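Local structure of uncharacterized protein MJ1062 (Methanocaldococcus jannaschii, 3EO4) at residues L24-A29 against I75-S80; P34-F39 against F101-H106; N61-I66 against L116-N121; I93-G98 against K140-L145. The protein is of unknown function, but this C-terminal piece is a GNAT-family domain that probably transfers an acyl group. All coordinates share one frame; numbering follows the deposited sequence.

Interaction 1 of 4, residues L24-A29 against I75-S80; sequences LELLMA and IRKVGS
In this GNAT domain helix 24-31, which follows strand 13-18, packs on strand 74-84 through Leu-26 on Lys-77 and Leu-27 on Ser-80. The interface is buried but small, about 150 Å² over both sides. No hydrogen bond crosses it. Leu-26 turns its CB toward the strand and reaches out with CD2. Leu-26 CD2 lies 3.8 Å from Lys-77 CB and 3.9 Å from Lys-77 CE. The lysine chain bends at three torsions in a row and curls round the methyl. The approach of Lys-77 NZ to the same methyl is very short, and the exact place of the amine is therefore doubtful. The amine also makes a long, weak ion pair with Asp-23. The dimer closes round this corner. Between the chains, Glu-25 OE2 forms a salt bridge with Lys-77 of the second subunit.

One helix position on, Leu-27 holds CG anti to its nitrogen (chi1 -176°), which carries CD1 nearer the strand. Ser-80 points toward the helix, but its hydroxyl hydrogen-bonds the carbonyl of Trp-65 on the adjoining strand. Leu-27 CD1 thus rests on the serine's carbon, 3.7 Å from Ser-80 CB, and lies 4.0 Å from Ser-80 OG.

Interaction 2 of 4, residues P34-F39 against F101-H106; sequences PLIYKF and FLWGKH
With CG anti to its own carbonyl carbon (chi1 -66°), Trp-103 sends its indole toward Ile-36 and Phe-39. Ile-36 sets CG1 in the same way (chi1 -68°). This branch meets the indole at its edge, with Ile-36 CG1 3.9 Å from Trp-103 CZ2. The carbonyl of Leu-35 comes to the same rim, its O 3.7 Å from Trp-103 CH2. Phe-39 presents its own edge, CE2 lying 4.0 Å from Trp-103 CZ3. The indole N-H is spent on the carbonyl of Ile-97. With an alanine here in place of Trp-103, Ile-36 and Phe-39 would probably lose their common partner and the Ile-97 carbonyl this donor.

Trp-103 and Gly-104 are the middle residues of a type II turn, and Gly-104 N binds a buffer sulfonate. This is consistent with the loop that holds the pyrophosphate of acyl-CoA in GNAT enzymes. The contact joins the short helix 34-37 to that loop, which runs from strand 92-97 into helix 107-121.

Interaction 3 of 4, residues N61-I66 against L116-N121; sequences NRVDWI and LKWLKN
Val-63 and Trp-65 point from strand 63-71 of the GNAT sheet toward Trp-118 on helix 107-121, which packs on that sheet. Asn-61, just before the strand, lines the pocket of a bound polyether. Arg-62 turns away from the helix. Val-63 faces it, and Val-63 CG2 is 4.0 Å from Trp-118 CH2. Val-63 CG1 lies over one face of the Trp-65 indole. Asp-64 is gripped side-on by Arg-62. NE and NH2 each take one carboxylate oxygen through its syn lone pair, with Arg-62 NH2 2.8 Å from Asp-64 OD1. Asp-64 has a second salt bridge, to Arg-59. Trp-65 then directs its edge at the face of Trp-118 in a T-shaped pair, planes at 82°. Trp-118 CG lies anti to the backbone nitrogen (chi1 174°), which carries the indole toward the strand. Replacing Trp-118 by alanine would probably open a gap beside Val-63 and deprive the Trp-65 edge of the face it meets. The closest atoms are Trp-65 CH2 and Trp-118 CE3, 3.8 Å apart.

Interaction 4 of 4, residues I93-G98 against K140-L145; sequences IGILIG and KLFESL
The Phe-142 ring has Leu-141 CD2 over the centre of one face, 4.2 Å above the plane, while Ile-95 and the carbonyl of Ile-93 approach it obliquely. These residues join strand 92-97 and helix 136-144 of the GNAT fold. The short axes stay 11.5 Å apart and run at 128° to each other, so the helix spans the distance with its side chains. Ile-95 carries the contact with one methyl. Its CG1 is anti to the backbone nitrogen (chi1 174°), and CG2 takes the crowded position between nitrogen and carbonyl carbon. From there Ile-95 CG2 sits 3.8 Å from Phe-142 CZ and 4.0 Å from Leu-141 CD1, in the corner between ring and leucine. Ile-93 adds a looser touch, with its CG2 4.3 Å from Phe-142 CE1. Phe-147 makes an edge-to-face pair with the same ring.

Ile-93 still bonds through its backbone to His-128 of strand 126-132. The strands of this pair part along their length in GNAT domains, probably here too, and the helix side chains pack against Ile-95 farther on. On the helix, Ser-144 also hydrogen-bonds Arg-109, and its OG donates to Leu-141 O at 2.7 Å, tilted 25° from the carbonyl plane.

All four contacts lie in one GNAT domain. Interactions 1, 3 and 4 each involve a strand of the five-stranded antiparallel sheet. Strand 74-84 of interaction 1 lies between strand 63-71 of interaction 3 and strand 92-97 of interaction 4. Interaction 2 adds the loop after strand 92-97. Its centre is about 10 Å from that of interaction 4, which it touches, and about 22 Å from that of interaction 3, across the chain's centre. Along the chain interaction 1 closes before interaction 4 opens; every other pair alternates. Distant pieces of sequence are thus tied round one sheet. Interactions 1 and 2 also touch the second subunit, so the dimer forms on their side.

Interaction 1 of 4, residues L24-A29 against I75-S80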
loop_
_atom_site.group_PDB
_atom_site.type_symbol
_atom_site.label_atom_id
_atom_site.label_comp_id
_atom_site.label_asym_id
_atom_site.label_seq_id
_atom_site.Cartn_x
_atom_site.Cartn_y
_atom_site.Cartn_z
ATOM N N LEU A 24 8.887 -2.659 -3.484
ATOM C CA LEU A 24 8.029 -3.549 -4.277
ATOM C C LEU A 24 6.693 -3.841 -3.616
ATOM O O LEU A 24 5.650 -3.863 -4.293
ATOM C CB LEU A 24 8.749 -4.847 -4.622
ATOM C CG LEU A 24 9.724 -4.847 -5.805
ATOM C CD1 LEU A 24 10.348 -6.222 -5.968
ATOM C CD2 LEU A 24 9.048 -4.440 -7.109
ATOM N N GLU A 25 6.734 -4.040 -2.297
ATOM C CA GLU A 25 5.535 -4.355 -1.506
ATOM C C GLU A 25 4.626 -3.150 -1.413
ATOM O O GLU A 25 3.429 -3.300 -1.426
ATOM C CB GLU A 25 5.865 -4.880 -0.095
ATOM C CG GLU A 25 6.823 -6.112 -0.038
ATOM C CD GLU A 25 8.293 -5.688 0.142
ATOM O OE1 GLU A 25 8.783 -4.830 -0.629
ATOM O OE2 GLU A 25 8.963 -6.186 1.073
ATOM N N LEU A 26 5.208 -1.958 -1.289
ATOM C CA LEU A 26 4.424 -0.735 -1.229
ATOM C C LEU A 26 3.747 -0.477 -2.581
ATOM O O LEU A 26 2.548 -0.196 -2.631
ATOM C CB LEU A 26 5.291 0.451 -0.840
ATOM C CG LEU A 26 4.696 1.842 -0.970
ATOM C CD1 LEU A 26 3.443 1.956 -0.124
ATOM C CD2 LEU A 26 5.747 2.878 -0.471
ATOM N N LEU A 27 4.524 -0.586 -3.656
ATOM C CA LEU A 27 3.968 -0.520 -5.003
ATOM C C LEU A 27 2.863 -1.550 -5.204
ATOM O O LEU A 27 1.779 -1.210 -5.694
ATOM C CB LEU A 27 5.053 -0.640 -6.074
ATOM C CG LEU A 27 4.518 -0.473 -7.519
ATOM C CD1 LEU A 27 4.012 0.971 -7.858
ATOM C CD2 LEU A 27 5.522 -0.977 -8.597
HETATM N N MSE A 28 3.087 -2.795 -4.816
HETATM C CA MSE A 28 1.985 -3.775 -4.942
HETATM C C MSE A 28 0.762 -3.361 -4.107
HETATM O O MSE A 28 -0.363 -3.551 -4.529
HETATM C CB MSE A 28 2.420 -5.183 -4.557
HETATM C CG MSE A 28 1.335 -6.208 -4.783
HETATM SE SE MSE A 28 1.961 -8.021 -4.371
HETATM C CE MSE A 28 2.619 -7.671 -2.574
ATOM N N ALA A 29 0.986 -2.804 -2.928
ATOM C CA ALA A 29 -0.119 -2.414 -2.056
ATOM C C ALA A 29 -1.016 -1.319 -2.665
ATOM O O ALA A 29 -2.252 -1.364 -2.548
ATOM C CB ALA A 29 0.389 -2.001 -0.692
ATOM N N ILE A 75 10.417 14.019 3.908
ATOM C CA ILE A 75 9.969 13.361 2.686
ATOM C C ILE A 75 9.245 12.023 2.949
ATOM O O ILE A 75 9.600 11.308 3.877
ATOM C CB ILE A 75 11.120 13.210 1.626
ATOM C CG1 ILE A 75 11.674 11.789 1.584
ATOM C CG2 ILE A 75 12.279 14.197 1.840
ATOM C CD1 ILE A 75 11.028 11.025 0.519
ATOM N N ARG A 76 8.254 11.694 2.113
ATOM C CA ARG A 76 7.534 10.424 2.186
ATOM C C ARG A 76 7.181 9.915 0.784
ATOM O O ARG A 76 7.133 10.701 -0.158
ATOM C CB ARG A 76 6.272 10.571 3.052
ATOM C CG ARG A 76 5.003 11.061 2.311
ATOM C CD ARG A 76 3.846 11.174 3.307
ATOM N NE ARG A 76 2.602 11.694 2.741
ATOM C CZ ARG A 76 2.213 12.963 2.887
ATOM N NH1 ARG A 76 2.979 13.820 3.548
ATOM N NH2 ARG A 76 1.053 13.376 2.393
ATOM N N LYS A 77 6.934 8.604 0.658
ATOM C CA LYS A 77 6.557 7.955 -0.624
ATOM C C LYS A 77 5.063 8.006 -0.892
ATOM O O LYS A 77 4.267 7.514 -0.084
ATOM C CB LYS A 77 6.975 6.489 -0.607
ATOM C CG LYS A 77 8.438 6.231 -0.931
ATOM C CD LYS A 77 9.302 5.903 0.251
ATOM C CE LYS A 77 8.797 4.708 1.074
ATOM N NZ LYS A 77 8.745 3.512 0.230
ATOM N N VAL A 78 4.661 8.553 -2.039
ATOM C CA VAL A 78 3.246 8.835 -2.246
ATOM C C VAL A 78 2.697 8.252 -3.524
ATOM O O VAL A 78 1.483 8.245 -3.697
ATOM C CB VAL A 78 2.904 10.368 -2.223
ATOM C CG1 VAL A 78 3.250 11.022 -0.871
ATOM C CG2 VAL A 78 3.594 11.096 -3.374
ATOM N N GLY A 79 3.572 7.820 -4.438
ATOM C CA GLY A 79 3.108 7.223 -5.688
ATOM C C GLY A 79 4.242 6.685 -6.525
ATOM O O GLY A 79 5.391 6.582 -6.058
ATOM N N SER A 80 3.927 6.348 -7.776
ATOM C CA SER A 80 4.931 5.903 -8.704
ATOM C C SER A 80 4.667 6.455 -10.094
ATOM O O SER A 80 3.505 6.561 -10.518
ATOM C CB SER A 80 4.958 4.393 -8.757
ATOM O OG SER A 80 6.017 3.974 -9.619
#

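Interaction 2 of 4, residues P34-F39 against F101-H106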
loop_
_atom_site.group_PDB
_atom_site.type_symbol
_atom_site.label_atom_id
_atom_site.label_comp_id
_atom_site.label_asym_id
_atom_site.label_seq_id
_atom_site.Cartn_x
_atom_site.Cartn_y
_atom_site.Cartn_z
ATOM N N PRO A 34 -8.615 -1.620 -4.873
ATOM C CA PRO A 34 -9.740 -1.542 -5.806
ATOM C C PRO A 34 -10.125 -0.126 -6.197
ATOM O O PRO A 34 -10.704 0.069 -7.271
ATOM C CB PRO A 34 -10.901 -2.178 -5.022
ATOM C CG PRO A 34 -10.250 -3.034 -4.021
ATOM C CD PRO A 34 -8.978 -2.374 -3.655
ATOM N N LEU A 35 -9.828 0.836 -5.317
ATOM C CA LEU A 35 -10.093 2.250 -5.547
ATOM C C LEU A 35 -9.144 2.811 -6.606
ATOM O O LEU A 35 -9.388 3.874 -7.177
ATOM C CB LEU A 35 -9.894 3.036 -4.226
ATOM C CG LEU A 35 -11.017 3.335 -3.242
ATOM C CD1 LEU A 35 -12.286 2.481 -3.413
ATOM C CD2 LEU A 35 -10.454 3.267 -1.832
ATOM N N ILE A 36 -8.042 2.105 -6.812
ATOM C CA ILE A 36 -7.063 2.441 -7.817
ATOM C C ILE A 36 -7.212 1.545 -9.041
ATOM O O ILE A 36 -7.223 2.047 -10.169
ATOM C CB ILE A 36 -5.629 2.366 -7.254
ATOM C CG1 ILE A 36 -5.436 3.487 -6.221
ATOM C CG2 ILE A 36 -4.595 2.554 -8.364
ATOM C CD1 ILE A 36 -4.090 3.508 -5.526
ATOM N N TYR A 37 -7.378 0.232 -8.843
ATOM C CA TYR A 37 -7.341 -0.656 -9.986
ATOM C C TYR A 37 -8.637 -0.640 -10.793
ATOM O O TYR A 37 -8.747 -1.296 -11.834
ATOM C CB TYR A 37 -6.797 -2.057 -9.635
ATOM C CG TYR A 37 -7.629 -2.962 -8.727
ATOM C CD1 TYR A 37 -7.148 -3.366 -7.476
ATOM C CD2 TYR A 37 -8.851 -3.478 -9.151
ATOM C CE1 TYR A 37 -7.898 -4.243 -6.661
ATOM C CE2 TYR A 37 -9.596 -4.350 -8.349
ATOM C CZ TYR A 37 -9.115 -4.728 -7.109
ATOM O OH TYR A 37 -9.882 -5.587 -6.333
ATOM N N LYS A 38 -9.613 0.115 -10.289
ATOM C CA LYS A 38 -10.770 0.608 -11.049
ATOM C C LYS A 38 -10.367 1.193 -12.397
ATOM O O LYS A 38 -11.144 1.197 -13.340
ATOM C CB LYS A 38 -11.295 1.851 -10.346
ATOM C CG LYS A 38 -12.478 1.766 -9.541
ATOM C CD LYS A 38 -12.738 3.202 -9.096
ATOM C CE LYS A 38 -13.465 3.988 -10.200
ATOM N NZ LYS A 38 -14.897 4.121 -9.897
ATOM N N PHE A 39 -9.190 1.809 -12.410
ATOM C CA PHE A 39 -8.686 2.546 -13.554
ATOM C C PHE A 39 -7.703 1.747 -14.430
ATOM O O PHE A 39 -7.141 2.296 -15.377
ATOM C CB PHE A 39 -8.106 3.913 -13.082
ATOM C CG PHE A 39 -9.099 4.760 -12.283
ATOM C CD1 PHE A 39 -10.335 5.083 -12.812
ATOM C CD2 PHE A 39 -8.779 5.232 -11.001
ATOM C CE1 PHE A 39 -11.269 5.858 -12.103
ATOM C CE2 PHE A 39 -9.703 6.007 -10.263
ATOM C CZ PHE A 39 -10.975 6.314 -10.832
ATOM N N PHE A 101 -6.117 11.183 -0.624
ATOM C CA PHE A 101 -6.541 12.554 -0.339
ATOM C C PHE A 101 -5.483 13.572 -0.783
ATOM O O PHE A 101 -5.474 14.709 -0.322
ATOM C CB PHE A 101 -6.927 12.702 1.135
ATOM C CG PHE A 101 -8.214 12.005 1.488
ATOM C CD1 PHE A 101 -9.453 12.626 1.248
ATOM C CD2 PHE A 101 -8.207 10.728 2.048
ATOM C CE1 PHE A 101 -10.670 11.985 1.578
ATOM C CE2 PHE A 101 -9.418 10.079 2.379
ATOM C CZ PHE A 101 -10.650 10.713 2.146
ATOM N N LEU A 102 -4.605 13.122 -1.672
ATOM C CA LEU A 102 -3.629 13.948 -2.376
ATOM C C LEU A 102 -4.081 14.207 -3.808
ATOM O O LEU A 102 -3.713 15.222 -4.402
ATOM C CB LEU A 102 -2.274 13.232 -2.463
ATOM C CG LEU A 102 -1.434 13.135 -1.193
ATOM C CD1 LEU A 102 -0.035 12.565 -1.520
ATOM C CD2 LEU A 102 -1.321 14.466 -0.524
ATOM N N TRP A 103 -4.839 13.256 -4.365
ATOM C CA TRP A 103 -5.457 13.399 -5.676
ATOM C C TRP A 103 -6.068 14.780 -5.827
ATOM O O TRP A 103 -6.633 15.323 -4.883
ATOM C CB TRP A 103 -6.521 12.309 -5.917
ATOM C CG TRP A 103 -5.971 10.883 -6.003
ATOM C CD1 TRP A 103 -4.723 10.468 -5.676
ATOM C CD2 TRP A 103 -6.705 9.695 -6.381
ATOM N NE1 TRP A 103 -4.603 9.102 -5.881
ATOM C CE2 TRP A 103 -5.808 8.606 -6.305
ATOM C CE3 TRP A 103 -8.023 9.459 -6.816
ATOM C CZ2 TRP A 103 -6.185 7.290 -6.632
ATOM C CZ3 TRP A 103 -8.397 8.147 -7.140
ATOM C CH2 TRP A 103 -7.482 7.079 -7.036
ATOM N N GLY A 104 -5.909 15.350 -7.017
ATOM C CA GLY A 104 -6.402 16.691 -7.313
ATOM C C GLY A 104 -5.528 17.808 -6.752
ATOM O O GLY A 104 -6.003 18.924 -6.601
ATOM N N LYS A 105 -4.254 17.528 -6.460
ATOM C CA LYS A 105 -3.317 18.571 -5.964
ATOM C C LYS A 105 -2.045 18.766 -6.803
ATOM O O LYS A 105 -1.057 19.355 -6.324
ATOM C CB LYS A 105 -2.970 18.344 -4.494
ATOM C CG LYS A 105 -4.131 18.683 -3.581
ATOM C CD LYS A 105 -3.954 18.077 -2.202
ATOM C CE LYS A 105 -5.005 18.639 -1.254
ATOM N NZ LYS A 105 -5.161 17.772 -0.060
ATOM N N HIS A 106 -2.100 18.282 -8.049
ATOM C CA HIS A 106 -1.066 18.495 -9.066
ATOM C C HIS A 106 0.192 17.658 -8.893
ATOM O O HIS A 106 1.152 17.823 -9.641
ATOM C CB HIS A 106 -0.667 19.973 -9.153
ATOM C CG HIS A 106 -1.748 20.870 -9.661
ATOM N ND1 HIS A 106 -3.047 20.802 -9.209
ATOM C CD2 HIS A 106 -1.713 21.889 -10.553
ATOM C CE1 HIS A 106 -3.771 21.732 -9.806
ATOM N NE2 HIS A 106 -2.985 22.404 -10.628
#

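Interaction 3 of 4, residues N61-I66 against L116-N121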
loop_
_atom_site.group_PDB
_atom_site.type_symbol
_atom_site.label_atom_id
_atom_site.label_comp_id
_atom_site.label_asym_id
_atom_site.label_seq_id
_atom_site.Cartn_x
_atom_site.Cartn_y
_atom_site.Cartn_z
ATOM N N ASN A 61 13.229 -2.017 -21.231
ATOM C CA ASN A 61 12.911 -0.775 -21.955
ATOM C C ASN A 61 11.984 0.142 -21.172
ATOM O O ASN A 61 11.131 0.827 -21.745
ATOM C CB ASN A 61 12.318 -1.101 -23.338
ATOM C CG ASN A 61 13.278 -1.867 -24.209
ATOM O OD1 ASN A 61 14.351 -1.363 -24.556
ATOM N ND2 ASN A 61 12.917 -3.089 -24.557
ATOM N N ARG A 62 12.136 0.134 -19.854
ATOM C CA ARG A 62 11.341 0.993 -18.995
ATOM C C ARG A 62 12.157 1.467 -17.813
ATOM O O ARG A 62 13.197 0.894 -17.490
ATOM C CB ARG A 62 10.076 0.286 -18.505
ATOM C CG ARG A 62 10.298 -0.967 -17.664
ATOM C CD ARG A 62 8.943 -1.574 -17.246
ATOM N NE ARG A 62 8.177 -0.764 -16.286
ATOM C CZ ARG A 62 6.853 -0.563 -16.356
ATOM N NH1 ARG A 62 6.150 -1.074 -17.358
ATOM N NH2 ARG A 62 6.225 0.158 -15.429
ATOM N N VAL A 63 11.689 2.548 -17.208
ATOM C CA VAL A 63 12.241 3.066 -15.981
ATOM C C VAL A 63 11.032 3.312 -15.073
ATOM O O VAL A 63 9.990 3.790 -15.549
ATOM C CB VAL A 63 12.998 4.380 -16.227
ATOM C CG1 VAL A 63 13.320 5.102 -14.886
ATOM C CG2 VAL A 63 14.262 4.142 -17.051
ATOM N N ASP A 64 11.160 2.950 -13.793
ATOM C CA ASP A 64 10.130 3.246 -12.803
ATOM C C ASP A 64 10.700 4.098 -11.687
ATOM O O ASP A 64 11.820 3.862 -11.214
ATOM C CB ASP A 64 9.586 1.954 -12.198
ATOM C CG ASP A 64 8.865 1.106 -13.208
ATOM O OD1 ASP A 64 7.614 1.175 -13.251
ATOM O OD2 ASP A 64 9.551 0.372 -13.957
ATOM N N TRP A 65 9.940 5.101 -11.275
ATOM C CA TRP A 65 10.347 5.961 -10.159
ATOM C C TRP A 65 9.306 5.872 -9.049
ATOM O O TRP A 65 8.135 5.587 -9.291
ATOM C CB TRP A 65 10.452 7.429 -10.578
ATOM C CG TRP A 65 11.497 7.841 -11.574
ATOM C CD1 TRP A 65 12.735 8.380 -11.290
ATOM C CD2 TRP A 65 11.377 7.868 -13.016
ATOM N NE1 TRP A 65 13.395 8.699 -12.458
ATOM C CE2 TRP A 65 12.587 8.405 -13.528
ATOM C CE3 TRP A 65 10.379 7.470 -13.920
ATOM C CZ2 TRP A 65 12.831 8.549 -14.911
ATOM C CZ3 TRP A 65 10.617 7.621 -15.303
ATOM C CH2 TRP A 65 11.835 8.153 -15.782
ATOM N N ILE A 66 9.757 6.109 -7.827
ATOM C CA ILE A 66 8.898 6.421 -6.716
ATOM C C ILE A 66 8.798 7.944 -6.659
ATOM O O ILE A 66 9.805 8.652 -6.817
ATOM C CB ILE A 66 9.537 5.934 -5.374
ATOM C CG1 ILE A 66 9.849 4.434 -5.439
ATOM C CG2 ILE A 66 8.635 6.218 -4.203
ATOM C CD1 ILE A 66 8.599 3.569 -5.706
ATOM N N LEU A 116 8.764 13.866 -18.570
ATOM C CA LEU A 116 8.841 14.486 -19.887
ATOM C C LEU A 116 10.120 15.277 -20.118
ATOM O O LEU A 116 10.683 15.249 -21.220
ATOM C CB LEU A 116 7.616 15.374 -20.184
ATOM C CG LEU A 116 6.241 14.696 -20.083
ATOM C CD1 LEU A 116 5.154 15.741 -20.186
ATOM C CD2 LEU A 116 6.016 13.576 -21.101
ATOM N N LYS A 117 10.580 15.979 -19.085
ATOM C CA LYS A 117 11.810 16.752 -19.201
ATOM C C LYS A 117 13.007 15.807 -19.383
ATOM O O LYS A 117 13.898 16.071 -20.187
ATOM C CB LYS A 117 12.004 17.667 -17.986
ATOM C CG LYS A 117 12.999 18.817 -18.204
ATOM C CD LYS A 117 12.338 19.973 -19.016
ATOM C CE LYS A 117 13.286 20.601 -20.069
ATOM N NZ LYS A 117 14.419 21.355 -19.470
ATOM N N TRP A 118 13.025 14.711 -18.635
ATOM C CA TRP A 118 14.113 13.747 -18.730
ATOM C C TRP A 118 14.126 13.123 -20.124
ATOM O O TRP A 118 15.170 13.028 -20.739
ATOM C CB TRP A 118 13.933 12.664 -17.674
ATOM C CG TRP A 118 14.928 11.525 -17.766
ATOM C CD1 TRP A 118 16.230 11.547 -17.370
ATOM C CD2 TRP A 118 14.687 10.197 -18.283
ATOM N NE1 TRP A 118 16.826 10.325 -17.619
ATOM C CE2 TRP A 118 15.894 9.475 -18.161
ATOM C CE3 TRP A 118 13.583 9.567 -18.863
ATOM C CZ2 TRP A 118 16.019 8.142 -18.576
ATOM C CZ3 TRP A 118 13.702 8.242 -19.263
ATOM C CH2 TRP A 118 14.915 7.544 -19.126
ATOM N N LEU A 119 12.962 12.715 -20.624
ATOM C CA LEU A 119 12.838 12.163 -22.000
ATOM C C LEU A 119 13.332 13.099 -23.105
ATOM O O LEU A 119 14.088 12.692 -24.007
ATOM C CB LEU A 119 11.377 11.798 -22.298
ATOM C CG LEU A 119 10.791 10.639 -21.522
ATOM C CD1 LEU A 119 9.289 10.613 -21.796
ATOM C CD2 LEU A 119 11.478 9.301 -21.953
ATOM N N LYS A 120 12.868 14.351 -23.028
ATOM C CA LYS A 120 13.243 15.406 -23.956
ATOM C C LYS A 120 14.756 15.621 -24.009
ATOM O O LYS A 120 15.338 15.748 -25.087
ATOM C CB LYS A 120 12.565 16.725 -23.575
ATOM C CG LYS A 120 12.766 17.813 -24.585
ATOM C CD LYS A 120 11.915 19.044 -24.276
ATOM C CE LYS A 120 12.152 20.120 -25.327
ATOM N NZ LYS A 120 10.853 20.804 -25.678
ATOM N N ASN A 121 15.381 15.638 -22.846
ATOM C CA ASN A 121 16.777 16.015 -22.755
ATOM C C ASN A 121 17.725 14.976 -23.375
ATOM O O ASN A 121 18.829 15.316 -23.803
ATOM C CB ASN A 121 17.146 16.258 -21.299
ATOM C CG ASN A 121 16.705 17.623 -20.806
ATOM O OD1 ASN A 121 16.228 18.476 -21.579
ATOM N ND2 ASN A 121 16.893 17.853 -19.508
#

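Interaction 4 of 4, residues I93-G98 against K140-L145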
loop_
_atom_site.group_PDB
_atom_site.type_symbol
_atom_site.label_atom_id
_atom_site.label_comp_id
_atom_site.label_asym_id
_atom_site.label_seq_id
_atom_site.Cartn_x
_atom_site.Cartn_y
_atom_site.Cartn_z
ATOM N N ILE A 93 3.924 6.631 -20.856
ATOM C CA ILE A 93 4.062 7.120 -19.467
ATOM C C ILE A 93 2.923 6.565 -18.626
ATOM O O ILE A 93 1.757 6.669 -19.018
ATOM C CB ILE A 93 3.962 8.681 -19.372
ATOM C CG1 ILE A 93 4.793 9.379 -20.442
ATOM C CG2 ILE A 93 4.245 9.208 -17.932
ATOM C CD1 ILE A 93 6.195 9.135 -20.306
ATOM N N GLY A 94 3.267 6.022 -17.458
ATOM C CA GLY A 94 2.279 5.587 -16.462
ATOM C C GLY A 94 2.445 6.346 -15.149
ATOM O O GLY A 94 3.570 6.726 -14.771
ATOM N N ILE A 95 1.338 6.586 -14.452
ATOM C CA ILE A 95 1.405 7.329 -13.191
ATOM C C ILE A 95 0.359 6.772 -12.225
ATOM O O ILE A 95 -0.731 6.383 -12.641
ATOM C CB ILE A 95 1.220 8.897 -13.418
ATOM C CG1 ILE A 95 1.133 9.692 -12.112
ATOM C CG2 ILE A 95 -0.063 9.203 -14.221
ATOM C CD1 ILE A 95 2.444 10.344 -11.711
ATOM N N LEU A 96 0.681 6.781 -10.936
ATOM C CA LEU A 96 -0.210 6.306 -9.902
ATOM C C LEU A 96 0.146 7.087 -8.647
ATOM O O LEU A 96 1.298 7.110 -8.273
ATOM C CB LEU A 96 0.077 4.825 -9.699
ATOM C CG LEU A 96 -0.456 3.926 -8.598
ATOM C CD1 LEU A 96 0.123 2.518 -8.875
ATOM C CD2 LEU A 96 -0.051 4.346 -7.208
ATOM N N ILE A 97 -0.819 7.781 -8.052
ATOM C CA ILE A 97 -0.641 8.378 -6.742
ATOM C C ILE A 97 -1.366 7.443 -5.770
ATOM O O ILE A 97 -2.581 7.254 -5.879
ATOM C CB ILE A 97 -1.189 9.848 -6.672
ATOM C CG1 ILE A 97 -0.489 10.749 -7.709
ATOM C CG2 ILE A 97 -1.127 10.426 -5.229
ATOM C CD1 ILE A 97 1.024 10.979 -7.425
ATOM N N GLY A 98 -0.592 6.849 -4.845
ATOM C CA GLY A 98 -1.106 5.930 -3.845
ATOM C C GLY A 98 -1.925 6.520 -2.700
ATOM O O GLY A 98 -2.871 5.886 -2.269
ATOM N N LYS A 140 -7.595 14.530 -17.117
ATOM C CA LYS A 140 -7.329 15.938 -16.793
ATOM C C LYS A 140 -5.857 16.226 -16.575
ATOM O O LYS A 140 -5.353 17.259 -17.005
ATOM C CB LYS A 140 -8.084 16.338 -15.539
ATOM C CG LYS A 140 -9.534 16.475 -15.815
ATOM C CD LYS A 140 -10.288 16.808 -14.567
ATOM C CE LYS A 140 -11.709 17.230 -14.921
ATOM N NZ LYS A 140 -12.212 18.086 -13.825
ATOM N N LEU A 141 -5.183 15.311 -15.896
ATOM C CA LEU A 141 -3.740 15.394 -15.684
ATOM C C LEU A 141 -2.980 15.565 -17.010
ATOM O O LEU A 141 -2.230 16.528 -17.179
ATOM C CB LEU A 141 -3.233 14.151 -14.904
ATOM C CG LEU A 141 -1.804 14.008 -14.333
ATOM C CD1 LEU A 141 -1.721 12.727 -13.555
ATOM C CD2 LEU A 141 -0.694 14.032 -15.388
ATOM N N PHE A 142 -3.173 14.636 -17.939
ATOM C CA PHE A 142 -2.379 14.624 -19.174
ATOM C C PHE A 142 -2.764 15.732 -20.146
ATOM O O PHE A 142 -1.883 16.348 -20.772
ATOM C CB PHE A 142 -2.437 13.253 -19.855
ATOM C CG PHE A 142 -1.604 12.204 -19.163
ATOM C CD1 PHE A 142 -0.227 12.148 -19.361
ATOM C CD2 PHE A 142 -2.200 11.278 -18.294
ATOM C CE1 PHE A 142 0.547 11.168 -18.726
ATOM C CE2 PHE A 142 -1.448 10.316 -17.645
ATOM C CZ PHE A 142 -0.084 10.255 -17.849
ATOM N N GLU A 143 -4.064 16.016 -20.239
ATOM C CA GLU A 143 -4.507 17.180 -21.006
ATOM C C GLU A 143 -3.987 18.504 -20.403
ATOM O O GLU A 143 -3.729 19.456 -21.129
ATOM C CB GLU A 143 -6.031 17.200 -21.191
ATOM C CG GLU A 143 -6.584 15.960 -21.965
ATOM C CD GLU A 143 -8.030 16.115 -22.406
ATOM O OE1 GLU A 143 -8.789 16.841 -21.731
ATOM O OE2 GLU A 143 -8.414 15.503 -23.431
ATOM N N SER A 144 -3.802 18.584 -19.093
ATOM C CA SER A 144 -3.221 19.826 -18.544
ATOM C C SER A 144 -1.761 19.999 -19.015
ATOM O O SER A 144 -1.213 21.089 -18.998
ATOM C CB SER A 144 -3.326 19.874 -17.022
ATOM O OG SER A 144 -2.257 19.151 -16.433
ATOM N N LEU A 145 -1.152 18.919 -19.467
ATOM C CA LEU A 145 0.215 18.964 -19.990
ATOM C C LEU A 145 0.258 18.959 -21.512
ATOM O O LEU A 145 1.323 18.769 -22.112
ATOM C CB LEU A 145 1.057 17.807 -19.442
ATOM C CG LEU A 145 1.288 17.785 -17.934
ATOM C CD1 LEU A 145 1.875 16.436 -17.504
ATOM C CD2 LEU A 145 2.148 18.967 -17.453
#